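Local coordinates for protein proabylysin (Pyrococcus abyssi, PDB 4JIU) that binds a zinc ion and is the zymogen of abylysin, a minimal soluble metallopeptidase that probably hydrolyses peptide bonds through its metal site, at residues E3-H8 with Y56-E61; S29-S34 with I40-A45; L47-E52 with T98-N103; L65-E68 with S74-W77. The protein carries 1 engineered substitution. All blocks are in the same frame, centred on the assembly; numbering follows the deposited sequence. Where two conformers were deposited one is given.

Contact 1 (E3-H8 with Y56-E61); sequences EDLLEH and YILIHE. With ZN (zinc ion), chain B.
Leu58 plugs against the N-terminal helix at Leu5 and Leu6, and does so from the back of the helix that carries the HExxH zinc-binding signature, which here includes His60, Glu61 and His64. One methyl does nearly all the touching: Leu58 CD1 lies 3.5 Å from Leu5 CB and 3.8 Å from the backbone N of Leu6, so it abuts the backbone of helix 2-13 rather than meeting the ends of its side chains. The chain shape of Leu58 explains this reach, since CG stands anti to the carbonyl carbon (chi1 -69°) and CD1 continues the extended line. Leu6 CA and Leu58 CA are 6.5 Å apart. Leu5 and Leu6 are also packed against other parts of helix 51-67, on Phe55 and Leu62 respectively.

Two residues beyond Leu58, the same helix turns His60 to the metal, which His64, His72 and O of the C-terminal carboxylate of Val105 also bind. The rotation of the His60 ring is fixed at both nitrogens. NE2 of His60 binds zinc at 2.0 Å, while a second-shell residue one helical turn earlier takes the other side: His60 ND1 donates to Tyr56 OH over 3.0 Å, with an N-H...O angle of 161° and the hydroxyl oxygen 12° out of the imidazole plane; Tyr56 OH is itself hydrogen-bonded to Glu93 OE1.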
loop_
_atom_site.group_PDB
_atom_site.type_symbol
_atom_site.label_atom_id
_atom_site.label_comp_id
_atom_site.label_asym_id
_atom_site.label_seq_id
_atom_site.Cartn_x
_atom_site.Cartn_y
_atom_site.Cartn_z
ATOM N N GLU A 3 12.081 -0.077 2.542
ATOM C CA GLU A 3 12.362 -1.447 2.946
ATOM C C GLU A 3 12.040 -1.667 4.403
ATOM O O GLU A 3 11.437 -2.672 4.804
ATOM C CB GLU A 3 13.835 -1.632 2.565
ATOM C CG GLU A 3 14.191 -1.278 1.125
ATOM C CD GLU A 3 14.739 0.093 0.822
ATOM O OE1 GLU A 3 14.311 1.108 1.407
ATOM O OE2 GLU A 3 15.644 0.215 -0.047
ATOM N N ASP A 4 12.417 -0.702 5.267
ATOM C CA ASP A 4 12.087 -0.879 6.683
ATOM C C ASP A 4 10.593 -0.805 6.930
ATOM O O ASP A 4 10.041 -1.585 7.748
ATOM C CB ASP A 4 12.804 0.194 7.494
ATOM C CG ASP A 4 14.303 0.028 7.264
ATOM O OD1 ASP A 4 14.937 -0.682 8.063
ATOM O OD2 ASP A 4 14.774 0.611 6.263
ATOM N N LEU A 5 9.910 0.098 6.217
ATOM C CA LEU A 5 8.451 0.154 6.368
ATOM C C LEU A 5 7.764 -1.117 5.947
ATOM O O LEU A 5 6.852 -1.612 6.576
ATOM C CB LEU A 5 7.863 1.332 5.566
ATOM C CG LEU A 5 8.208 2.736 6.032
ATOM C CD1 LEU A 5 7.589 3.826 5.158
ATOM C CD2 LEU A 5 7.757 2.924 7.452
ATOM N N LEU A 6 8.250 -1.651 4.819
ATOM C CA LEU A 6 7.683 -2.894 4.336
ATOM C C LEU A 6 7.829 -4.061 5.319
ATOM O O LEU A 6 6.875 -4.817 5.514
ATOM C CB LEU A 6 8.373 -3.248 3.006
ATOM C CG LEU A 6 7.948 -4.550 2.362
ATOM C CD1 LEU A 6 6.542 -4.367 1.816
ATOM C CD2 LEU A 6 8.964 -4.946 1.305
ATOM N N GLU A 7 8.981 -4.140 5.980
ATOM C CA GLU A 7 9.146 -5.219 6.970
ATOM C C GLU A 7 8.163 -5.054 8.116
ATOM O O GLU A 7 7.580 -6.029 8.603
ATOM C CB GLU A 7 10.580 -5.221 7.417
ATOM C CG GLU A 7 11.295 -6.383 8.026
ATOM C CD GLU A 7 12.778 -6.127 8.210
ATOM O OE1 GLU A 7 13.162 -5.417 9.169
ATOM O OE2 GLU A 7 13.622 -6.629 7.420
ATOM N N HIS A 8 7.991 -3.825 8.584
ATOM C CA HIS A 8 7.013 -3.567 9.657
ATOM C C HIS A 8 5.610 -3.920 9.184
ATOM O O HIS A 8 4.832 -4.469 9.961
ATOM C CB HIS A 8 7.073 -2.100 10.107
ATOM C CG HIS A 8 8.274 -1.705 10.875
ATOM N ND1 HIS A 8 8.679 -2.349 12.011
ATOM C CD2 HIS A 8 9.157 -0.698 10.673
ATOM C CE1 HIS A 8 9.777 -1.771 12.485
ATOM N NE2 HIS A 8 10.087 -0.762 11.689
ATOM N N TYR A 56 0.607 3.715 4.674
ATOM C CA TYR A 56 -0.713 3.356 4.156
ATOM C C TYR A 56 -0.611 2.664 2.821
ATOM O O TYR A 56 -1.261 1.687 2.536
ATOM C CB TYR A 56 -1.665 4.589 4.126
ATOM C CG TYR A 56 -2.962 4.149 3.507
ATOM C CD1 TYR A 56 -3.859 3.391 4.273
ATOM C CD2 TYR A 56 -3.303 4.331 2.195
ATOM C CE1 TYR A 56 -5.016 2.943 3.749
ATOM C CE2 TYR A 56 -4.432 3.824 1.639
ATOM C CZ TYR A 56 -5.315 3.112 2.421
ATOM O OH TYR A 56 -6.481 2.604 1.919
ATOM N N ILE A 57 0.145 3.283 1.887
ATOM C CA ILE A 57 0.268 2.696 0.567
ATOM C C ILE A 57 0.799 1.264 0.643
ATOM O O ILE A 57 0.283 0.380 -0.031
ATOM C CB ILE A 57 1.123 3.598 -0.355
ATOM C CG1 ILE A 57 0.401 4.932 -0.599
ATOM C CG2 ILE A 57 1.462 2.866 -1.638
ATOM C CD1 ILE A 57 1.241 5.976 -1.211
ATOM N N LEU A 58 1.854 1.054 1.417
ATOM C CA LEU A 58 2.406 -0.280 1.561
ATOM C C LEU A 58 1.398 -1.241 2.136
ATOM O O LEU A 58 1.285 -2.390 1.681
ATOM C CB LEU A 58 3.685 -0.230 2.390
ATOM C CG LEU A 58 4.868 0.446 1.698
ATOM C CD1 LEU A 58 6.047 0.524 2.660
ATOM C CD2 LEU A 58 5.308 -0.238 0.436
ATOM N N ILE A 59 0.680 -0.847 3.195
ATOM C CA ILE A 59 -0.332 -1.687 3.807
ATOM C C ILE A 59 -1.448 -1.976 2.813
ATOM O O ILE A 59 -1.893 -3.149 2.752
ATOM C CB ILE A 59 -0.843 -1.057 5.103
ATOM C CG1 ILE A 59 0.173 -1.132 6.252
ATOM C CG2 ILE A 59 -2.194 -1.645 5.512
ATOM C CD1 ILE A 59 0.373 -2.518 6.821
ATOM N N HIS A 60 -1.908 -0.981 2.087
ATOM C CA HIS A 60 -2.960 -1.164 1.100
ATOM C C HIS A 60 -2.537 -2.179 0.072
ATOM O O HIS A 60 -3.292 -3.104 -0.295
ATOM C CB HIS A 60 -3.305 0.205 0.507
ATOM C CG HIS A 60 -4.405 0.140 -0.514
ATOM N ND1 HIS A 60 -5.650 0.673 -0.275
ATOM C CD2 HIS A 60 -4.517 -0.332 -1.777
ATOM C CE1 HIS A 60 -6.447 0.508 -1.324
ATOM N NE2 HIS A 60 -5.763 -0.149 -2.265
ATOM N N GLU A 61 -1.334 -1.991 -0.470
ATOM C CA GLU A 61 -0.884 -2.910 -1.518
ATOM C C GLU A 61 -0.605 -4.331 -0.992
ATOM O O GLU A 61 -0.973 -5.307 -1.608
ATOM C CB GLU A 61 0.290 -2.330 -2.269
ATOM C CG GLU A 61 -0.019 -1.018 -2.971
ATOM C CD GLU A 61 -1.166 -1.087 -3.947
ATOM O OE1 GLU A 61 -1.562 -2.125 -4.481
ATOM O OE2 GLU A 61 -1.722 0.024 -4.203
HETATM ZN ZN ZN B . -6.498 -1.033 -3.879
#

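Contact 2 (S29-S34 with I40-A45); sequences SIARVS and ITLDPA
The beta hairpin of strands 31-34 and 39-42 supplies this contact, its short axes 4.7 Å apart and antiparallel at 157°. Arg32 and Thr41 form the hydrogen-bonded pair, flanked by the non-hydrogen-bonded pairs Ala31-Leu42 and Val33-Ile40. Arg32 N donates to Thr41 O over 3.0 Å, and Thr41 N returns a bond of 2.9 Å to Arg32 O. One residue past the strand, Asp43 N reaches Ile30 O in an almost straight bond (177°).

The apolar side chains gather on the face turned to helix 51-67. Ala31 CB meets Leu42 CD2 at 3.8 Å, while the CG1 branches of Val33 and Ile40 touch at 4.1 Å as their side chains cross obliquely. On the opposite face, water 1 binds Thr41 OG1 at 2.7 Å.

In the three-stranded sheet, strand 39-42 is central and 31-34 lies at an edge, where backbone bonds join Ile30 to Asn103 and Ala31 to Val105. The C-terminal tail is thus held beside the strand as its last residue ligates zinc, consistent with self-blocking of a gluzincin cleft in the zymogen. Just past strand 39-42, Asp43 holds its carboxylate with CG trans to the backbone N (chi1 -174°), where OD2 forms a salt bridge with Arg102 NH2 and OD1 accepts Ala45 N at 2.9 Å in an Asx turn.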
loop_
_atom_site.group_PDB
_atom_site.type_symbol
_atom_site.label_atom_id
_atom_site.label_comp_id
_atom_site.label_asym_id
_atom_site.label_seq_id
_atom_site.Cartn_x
_atom_site.Cartn_y
_atom_site.Cartn_z
ATOM N N SER A 29 -1.513 5.573 -11.909
ATOM C CA SER A 29 -1.615 5.426 -10.481
ATOM C C SER A 29 -0.301 5.800 -9.814
ATOM O O SER A 29 0.677 6.138 -10.489
ATOM C CB SER A 29 -1.986 3.962 -10.130
ATOM O OG SER A 29 -0.898 3.093 -10.190
ATOM N N ILE A 30 -0.302 5.666 -8.501
ATOM C CA ILE A 30 0.953 5.812 -7.786
ATOM C C ILE A 30 1.467 4.511 -7.184
ATOM O O ILE A 30 2.566 4.514 -6.660
ATOM C CB ILE A 30 0.812 6.838 -6.645
ATOM C CG1 ILE A 30 -0.206 6.319 -5.594
ATOM C CG2 ILE A 30 0.500 8.175 -7.270
ATOM C CD1 ILE A 30 -0.472 7.388 -4.561
ATOM N N ALA A 31 0.684 3.437 -7.245
ATOM C CA ALA A 31 1.139 2.150 -6.719
ATOM C C ALA A 31 0.264 1.055 -7.241
ATOM O O ALA A 31 -0.936 1.230 -7.402
ATOM C CB ALA A 31 1.092 2.179 -5.207
ATOM N N ARG A 32 0.896 -0.111 -7.433
ATOM C CA ARG A 32 0.139 -1.301 -7.836
ATOM C C ARG A 32 0.930 -2.557 -7.438
ATOM O O ARG A 32 2.066 -2.417 -7.020
ATOM C CB ARG A 32 -0.132 -1.298 -9.319
ATOM C CG ARG A 32 1.157 -1.446 -10.112
ATOM C CD ARG A 32 0.925 -1.515 -11.585
ATOM N NE ARG A 32 2.135 -1.535 -12.381
ATOM C CZ ARG A 32 2.332 -0.900 -13.518
ATOM N NH1 ARG A 32 1.411 -0.138 -14.112
ATOM N NH2 ARG A 32 3.479 -0.972 -14.198
ATOM N N VAL A 33 0.316 -3.712 -7.509
ATOM C CA VAL A 33 0.969 -4.972 -7.208
ATOM C C VAL A 33 1.003 -5.880 -8.426
ATOM O O VAL A 33 0.247 -5.773 -9.378
ATOM C CB VAL A 33 0.294 -5.742 -6.057
ATOM C CG1 VAL A 33 0.301 -4.864 -4.798
ATOM C CG2 VAL A 33 -1.072 -6.255 -6.393
ATOM N N SER A 34 1.889 -6.880 -8.294
ATOM C CA SER A 34 1.822 -8.108 -9.075
ATOM C C SER A 34 1.560 -9.280 -8.098
ATOM O O SER A 34 2.413 -9.566 -7.236
ATOM C CB SER A 34 3.104 -8.431 -9.827
ATOM O OG SER A 34 3.052 -9.710 -10.411
ATOM N N ILE A 40 5.440 -4.983 -5.311
ATOM C CA ILE A 40 4.739 -3.705 -5.159
ATOM C C ILE A 40 5.536 -2.677 -5.955
ATOM O O ILE A 40 6.730 -2.531 -5.688
ATOM C CB ILE A 40 4.602 -3.275 -3.704
ATOM C CG1 ILE A 40 3.854 -4.293 -2.843
ATOM C CG2 ILE A 40 4.006 -1.865 -3.677
ATOM C CD1 ILE A 40 3.901 -4.058 -1.360
ATOM N N THR A 41 4.916 -2.026 -6.918
ATOM C CA THR A 41 5.567 -0.958 -7.674
ATOM C C THR A 41 4.996 0.362 -7.244
ATOM O O THR A 41 3.776 0.543 -7.177
ATOM C CB THR A 41 5.347 -1.214 -9.169
ATOM O OG1 THR A 41 5.905 -2.484 -9.540
ATOM C CG2 THR A 41 6.058 -0.144 -9.982
ATOM N N LEU A 42 5.894 1.313 -6.929
ATOM C CA LEU A 42 5.555 2.608 -6.428
ATOM C C LEU A 42 6.087 3.656 -7.401
ATOM O O LEU A 42 7.250 3.568 -7.819
ATOM C CB LEU A 42 6.235 2.903 -5.087
ATOM C CG LEU A 42 5.993 1.853 -3.971
ATOM C CD1 LEU A 42 6.893 2.202 -2.804
ATOM C CD2 LEU A 42 4.525 1.776 -3.633
ATOM N N ASP A 43 5.306 4.658 -7.656
ATOM C CA ASP A 43 5.782 5.847 -8.384
ATOM C C ASP A 43 6.763 6.605 -7.507
ATOM O O ASP A 43 6.582 6.629 -6.296
ATOM C CB ASP A 43 4.608 6.727 -8.745
ATOM C CG ASP A 43 5.010 7.888 -9.607
ATOM O OD1 ASP A 43 5.374 8.940 -9.036
ATOM O OD2 ASP A 43 4.992 7.751 -10.849
ATOM N N PRO A 44 7.829 7.203 -8.066
ATOM C CA PRO A 44 8.775 7.908 -7.231
ATOM C C PRO A 44 8.165 8.976 -6.337
ATOM O O PRO A 44 8.747 9.279 -5.265
ATOM C CB PRO A 44 9.731 8.550 -8.252
ATOM C CG PRO A 44 9.583 7.770 -9.496
ATOM C CD PRO A 44 8.221 7.141 -9.464
ATOM N N ALA A 45 7.023 9.541 -6.710
ATOM C CA ALA A 45 6.415 10.536 -5.825
ATOM C C ALA A 45 6.058 9.988 -4.450
ATOM O O ALA A 45 5.994 10.734 -3.454
ATOM C CB ALA A 45 5.184 11.062 -6.534
HETATM O O HOH W 1 4.093 -4.401 -8.992
#

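Contact 3 (L47-E52 with T98-N103); sequences LNLEEE and TKLQRN
Lys99 lays its extended aliphatic chain alongside Leu49, the two side chains sliding past each other in opposite directions, with Lys99 CD 3.8 Å from Leu49 CD2. Leu100 approaches the same leucine tip to tip, its CD1 4.1 Å from Leu49 CD2, so that consecutive residues of helix 88-100 both engage one buried side chain. A chi1 of -167° swings the lysine chain away from its amide, and with later torsions stretched out the ammonium passes the leucine to the backbone that precedes helix 51-67. There Lys99 NZ comes within 3.0 Å of Asn48 O, but the angle is too poor for a hydrogen bond. Water 2 is the better partner: NZ of Lys99 donates to it at 3.2 Å, and Glu50 N adds a weak bond. Glu50 is the N-cap residue, and its N also bonds Glu53 OE1, one half of a capping box. Gln101, first beyond the helix end at Leu100, has positive phi (59°) and folds its NE2 back to Thr98 O at 3.0 Å. The contact therefore joins the start of helix 51-67 to the end of helix 88-100, with Leu49 continuing inward onto Met54 and Ile57 and Leu100 resting on Ile30 ahead of strand 31-34.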
loop_
_atom_site.group_PDB
_atom_site.type_symbol
_atom_site.label_atom_id
_atom_site.label_comp_id
_atom_site.label_asym_id
_atom_site.label_seq_id
_atom_site.Cartn_x
_atom_site.Cartn_y
_atom_site.Cartn_z
ATOM N N LEU A 47 7.853 8.416 -2.487
ATOM C CA LEU A 47 9.006 8.428 -1.573
ATOM C C LEU A 47 9.139 9.748 -0.863
ATOM O O LEU A 47 9.911 9.886 0.090
ATOM C CB LEU A 47 10.313 8.043 -2.307
ATOM C CG LEU A 47 10.371 6.635 -2.910
ATOM C CD1 LEU A 47 11.692 6.463 -3.650
ATOM C CD2 LEU A 47 10.165 5.520 -1.887
ATOM N N ASN A 48 8.346 10.758 -1.322
ATOM C CA ASN A 48 8.309 12.053 -0.693
ATOM C C ASN A 48 7.060 12.295 0.154
ATOM O O ASN A 48 6.816 13.415 0.658
ATOM C CB ASN A 48 8.375 13.176 -1.755
ATOM C CG ASN A 48 9.634 13.158 -2.592
ATOM O OD1 ASN A 48 10.733 12.896 -2.085
ATOM N ND2 ASN A 48 9.464 13.400 -3.884
ATOM N N LEU A 49 6.206 11.315 0.340
ATOM C CA LEU A 49 5.042 11.422 1.232
ATOM C C LEU A 49 5.435 11.376 2.689
ATOM O O LEU A 49 6.564 10.968 3.025
ATOM C CB LEU A 49 4.050 10.313 0.913
ATOM C CG LEU A 49 3.293 10.380 -0.404
ATOM C CD1 LEU A 49 2.597 9.050 -0.631
ATOM C CD2 LEU A 49 2.378 11.575 -0.401
ATOM N N GLU A 50 4.541 11.788 3.600
ATOM C CA GLU A 50 4.794 11.587 5.019
ATOM C C GLU A 50 4.825 10.076 5.350
ATOM O O GLU A 50 4.270 9.277 4.636
ATOM C CB GLU A 50 3.749 12.245 5.895
ATOM C CG GLU A 50 3.193 13.633 5.708
ATOM C CD GLU A 50 4.126 14.698 6.264
ATOM O OE1 GLU A 50 3.718 15.870 6.280
ATOM O OE2 GLU A 50 5.236 14.264 6.637
ATOM N N GLU A 51 5.460 9.717 6.471
ATOM C CA GLU A 51 5.613 8.296 6.788
ATOM C C GLU A 51 4.282 7.581 6.880
ATOM O O GLU A 51 4.203 6.454 6.418
ATOM C CB GLU A 51 6.400 8.035 8.095
ATOM C CG GLU A 51 7.862 8.188 7.981
ATOM C CD GLU A 51 8.680 7.866 9.214
ATOM O OE1 GLU A 51 8.223 8.178 10.337
ATOM O OE2 GLU A 51 9.781 7.303 8.992
ATOM N N GLU A 52 3.260 8.176 7.530
ATOM C CA GLU A 52 2.004 7.446 7.662
ATOM C C GLU A 52 1.378 7.207 6.309
ATOM O O GLU A 52 0.721 6.185 6.098
ATOM C CB GLU A 52 1.044 8.234 8.605
ATOM C CG GLU A 52 -0.280 7.542 8.833
ATOM C CD GLU A 52 -1.317 8.177 9.743
ATOM O OE1 GLU A 52 -2.288 7.476 10.250
ATOM O OE2 GLU A 52 -1.213 9.423 9.902
ATOM N N THR A 98 -5.060 14.525 -2.252
ATOM C CA THR A 98 -4.879 15.978 -2.267
ATOM C C THR A 98 -3.484 16.314 -2.744
ATOM O O THR A 98 -3.273 17.224 -3.529
ATOM C CB THR A 98 -5.136 16.515 -0.865
ATOM O OG1 THR A 98 -6.553 16.366 -0.633
ATOM C CG2 THR A 98 -4.766 17.978 -0.742
ATOM N N LYS A 99 -2.504 15.574 -2.199
ATOM C CA LYS A 99 -1.132 15.925 -2.506
ATOM C C LYS A 99 -0.737 15.604 -3.929
ATOM O O LYS A 99 -0.111 16.362 -4.638
ATOM C CB LYS A 99 -0.175 15.248 -1.561
ATOM C CG LYS A 99 1.179 15.960 -1.774
ATOM C CD LYS A 99 2.218 15.358 -0.895
ATOM C CE LYS A 99 3.598 15.984 -1.124
ATOM N NZ LYS A 99 4.662 15.021 -0.641
ATOM N N LEU A 100 -1.026 14.358 -4.355
ATOM C CA LEU A 100 -0.481 13.838 -5.582
ATOM C C LEU A 100 -1.445 13.889 -6.756
ATOM O O LEU A 100 -0.981 13.749 -7.894
ATOM C CB LEU A 100 0.005 12.389 -5.378
ATOM C CG LEU A 100 1.156 12.233 -4.374
ATOM C CD1 LEU A 100 1.581 10.757 -4.330
ATOM C CD2 LEU A 100 2.337 13.144 -4.678
ATOM N N GLN A 101 -2.732 14.059 -6.490
ATOM C CA GLN A 101 -3.763 14.157 -7.503
ATOM C C GLN A 101 -3.819 12.923 -8.373
ATOM O O GLN A 101 -4.164 13.001 -9.526
ATOM C CB GLN A 101 -3.553 15.429 -8.342
ATOM C CG GLN A 101 -3.684 16.675 -7.483
ATOM C CD GLN A 101 -5.055 17.018 -7.011
ATOM O OE1 GLN A 101 -5.985 17.030 -7.877
ATOM N NE2 GLN A 101 -5.255 17.333 -5.746
ATOM N N ARG A 102 -3.482 11.807 -7.799
ATOM C CA ARG A 102 -3.391 10.492 -8.452
ATOM C C ARG A 102 -3.799 9.483 -7.392
ATOM O O ARG A 102 -3.618 9.707 -6.188
ATOM C CB ARG A 102 -1.976 10.191 -8.935
ATOM C CG ARG A 102 -1.301 11.307 -9.757
ATOM C CD ARG A 102 0.234 11.222 -9.695
ATOM N NE ARG A 102 0.717 10.067 -10.385
ATOM C CZ ARG A 102 1.980 9.696 -10.555
ATOM N NH1 ARG A 102 2.966 10.449 -10.050
ATOM N NH2 ARG A 102 2.117 8.574 -11.226
ATOM N N ASN A 103 -4.325 8.377 -7.866
ATOM C CA ASN A 103 -4.941 7.278 -7.209
ATOM C C ASN A 103 -3.946 6.140 -6.973
ATOM O O ASN A 103 -3.068 6.018 -7.840
ATOM C CB ASN A 103 -6.069 6.720 -8.127
ATOM C CG ASN A 103 -7.086 7.726 -8.577
ATOM O OD1 ASN A 103 -7.349 7.986 -9.757
ATOM N ND2 ASN A 103 -7.721 8.331 -7.572
HETATM O O HOH W 2 3.045 14.416 2.071
#

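Contact 4 (L65-E68 with S74-W77); sequences LKAE and SSFW
Ala67 aims its single methyl straight at the start of helix 74-80 and meets backbone there rather than an aromatic ring. Its CB lies 4.0 Å from Phe76 CA and 4.1 Å from Phe76 N, with Phe76 CB a little farther at 4.5 Å. The CA atoms of Ala67 and Phe76 are 5.5 Å apart, a close approach that the small side chain permits.

Phe76 turns its ring along another direction. Its chi1 of 170° puts the phenyl group opposite the amide nitrogen and leads it away from Ala67 toward the zinc site, where it meets His60 edge-to-face and also touches the rings of His64 and His72. Its nearest approach to the metal is about 4 Å. Towards Trp77 the phenyl group presents an edge: Phe76 CD2 stands 3.7 Å above the indole plane of Trp77 and over its centre, while Trp77 CE2 lies in the phenyl plane. The two rings thus meet edge-to-face, with planes close to perpendicular.

Ala67 closes helix 51-67. Glu68, with positive phi (60°), is the C' residue of a Schellman motif, pairing Thr69 N with His64 O and, weakly, Glu68 N with Leu65 O. The chain thus leaves the zinc-binding helix, supplies His72 from the intervening loop, and returns as helix 74-80, with Phe76 against Ala63 of helix 51-67 and Trp77 touching Tyr56 as well as Ala89 and Glu93 of helix 88-100.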
loop_
_atom_site.group_PDB
_atom_site.type_symbol
_atom_site.label_atom_id
_atom_site.label_comp_id
_atom_site.label_asym_id
_atom_site.label_seq_id
_atom_site.Cartn_x
_atom_site.Cartn_y
_atom_site.Cartn_z
ATOM N N LEU A 65 -2.326 -8.258 -1.887
ATOM C CA LEU A 65 -1.573 -9.483 -2.048
ATOM C C LEU A 65 -2.045 -10.523 -1.038
ATOM O O LEU A 65 -2.257 -11.700 -1.405
ATOM C CB LEU A 65 -0.080 -9.231 -1.880
ATOM C CG LEU A 65 0.583 -8.468 -3.006
ATOM C CD1 LEU A 65 2.052 -8.171 -2.616
ATOM C CD2 LEU A 65 0.520 -9.169 -4.326
ATOM N N LYS A 66 -2.186 -10.154 0.217
ATOM C CA LYS A 66 -2.566 -11.112 1.250
ATOM C C LYS A 66 -3.985 -11.617 1.088
ATOM O O LYS A 66 -4.252 -12.788 1.263
ATOM C CB LYS A 66 -2.377 -10.478 2.594
ATOM C CG LYS A 66 -2.560 -11.521 3.718
ATOM C CD LYS A 66 -2.260 -10.800 5.041
ATOM C CE LYS A 66 -2.107 -11.795 6.171
ATOM N NZ LYS A 66 -3.469 -12.342 6.475
ATOM N N ALA A 67 -4.923 -10.701 0.860
ATOM C CA ALA A 67 -6.315 -11.060 0.648
ATOM C C ALA A 67 -6.559 -11.680 -0.704
ATOM O O ALA A 67 -7.661 -12.208 -0.943
ATOM C CB ALA A 67 -7.209 -9.840 0.898
ATOM N N GLU A 68 -5.609 -11.632 -1.619
ATOM C CA GLU A 68 -5.631 -12.271 -2.920
ATOM C C GLU A 68 -6.798 -11.766 -3.745
ATOM O O GLU A 68 -7.560 -12.484 -4.364
ATOM C CB GLU A 68 -5.611 -13.803 -2.809
ATOM C CG GLU A 68 -4.307 -14.308 -2.146
ATOM C CD GLU A 68 -4.209 -15.802 -2.146
ATOM O OE1 GLU A 68 -5.228 -16.409 -1.776
ATOM O OE2 GLU A 68 -3.162 -16.397 -2.442
ATOM N N SER A 74 -14.453 -6.914 2.051
ATOM C CA SER A 74 -14.360 -6.790 3.509
ATOM C C SER A 74 -13.079 -7.451 4.022
ATOM O O SER A 74 -12.457 -6.983 4.994
ATOM C CB SER A 74 -15.566 -7.409 4.197
ATOM O OG SER A 74 -16.780 -6.847 3.756
ATOM N N SER A 75 -12.637 -8.553 3.378
ATOM C CA SER A 75 -11.409 -9.166 3.913
ATOM C C SER A 75 -10.197 -8.315 3.579
ATOM O O SER A 75 -9.251 -8.276 4.376
ATOM C CB SER A 75 -11.271 -10.580 3.347
ATOM O OG SER A 75 -11.279 -10.465 1.933
ATOM N N PHE A 76 -10.226 -7.614 2.454
ATOM C CA PHE A 76 -9.176 -6.632 2.169
ATOM C C PHE A 76 -9.090 -5.595 3.258
ATOM O O PHE A 76 -8.042 -5.277 3.816
ATOM C CB PHE A 76 -9.483 -6.016 0.773
ATOM C CG PHE A 76 -8.598 -4.830 0.480
ATOM C CD1 PHE A 76 -7.333 -5.030 -0.102
ATOM C CD2 PHE A 76 -9.003 -3.542 0.773
ATOM C CE1 PHE A 76 -6.503 -3.965 -0.327
ATOM C CE2 PHE A 76 -8.149 -2.482 0.580
ATOM C CZ PHE A 76 -6.927 -2.696 0.034
ATOM N N TRP A 77 -10.239 -4.970 3.574
ATOM C CA TRP A 77 -10.256 -3.895 4.537
ATOM C C TRP A 77 -9.900 -4.391 5.931
ATOM O O TRP A 77 -9.311 -3.678 6.707
ATOM C CB TRP A 77 -11.573 -3.114 4.559
ATOM C CG TRP A 77 -11.743 -2.292 3.342
ATOM C CD1 TRP A 77 -12.700 -2.431 2.386
ATOM C CD2 TRP A 77 -10.922 -1.199 2.883
ATOM N NE1 TRP A 77 -12.577 -1.527 1.368
ATOM C CE2 TRP A 77 -11.462 -0.740 1.654
ATOM C CE3 TRP A 77 -9.783 -0.562 3.363
ATOM C CZ2 TRP A 77 -10.922 0.327 0.905
ATOM C CZ3 TRP A 77 -9.241 0.501 2.636
ATOM C CH2 TRP A 77 -9.808 0.923 1.429
#

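How the contacts relate
From the N terminus, contact 1 closes a long loop by bringing helix 51-67 back against helix 2-13, and the hairpin of contact 2 is nested inside it. Contact 3 crosses contact 1: its first segment falls inside that loop, and its second comes near the C terminus. Contact 4 follows contacts 1 and 2 in series and nests within the loop closed by contact 3. Helix 51-67 is shared by contacts 1, 3 and 4; Ile57 also touches Ala31 and Leu42 of the hairpin, and Leu65 packs on Val33. Contacts 3 and 4 stand on opposite sides of the chain's centre, their own centres about 22 Å apart.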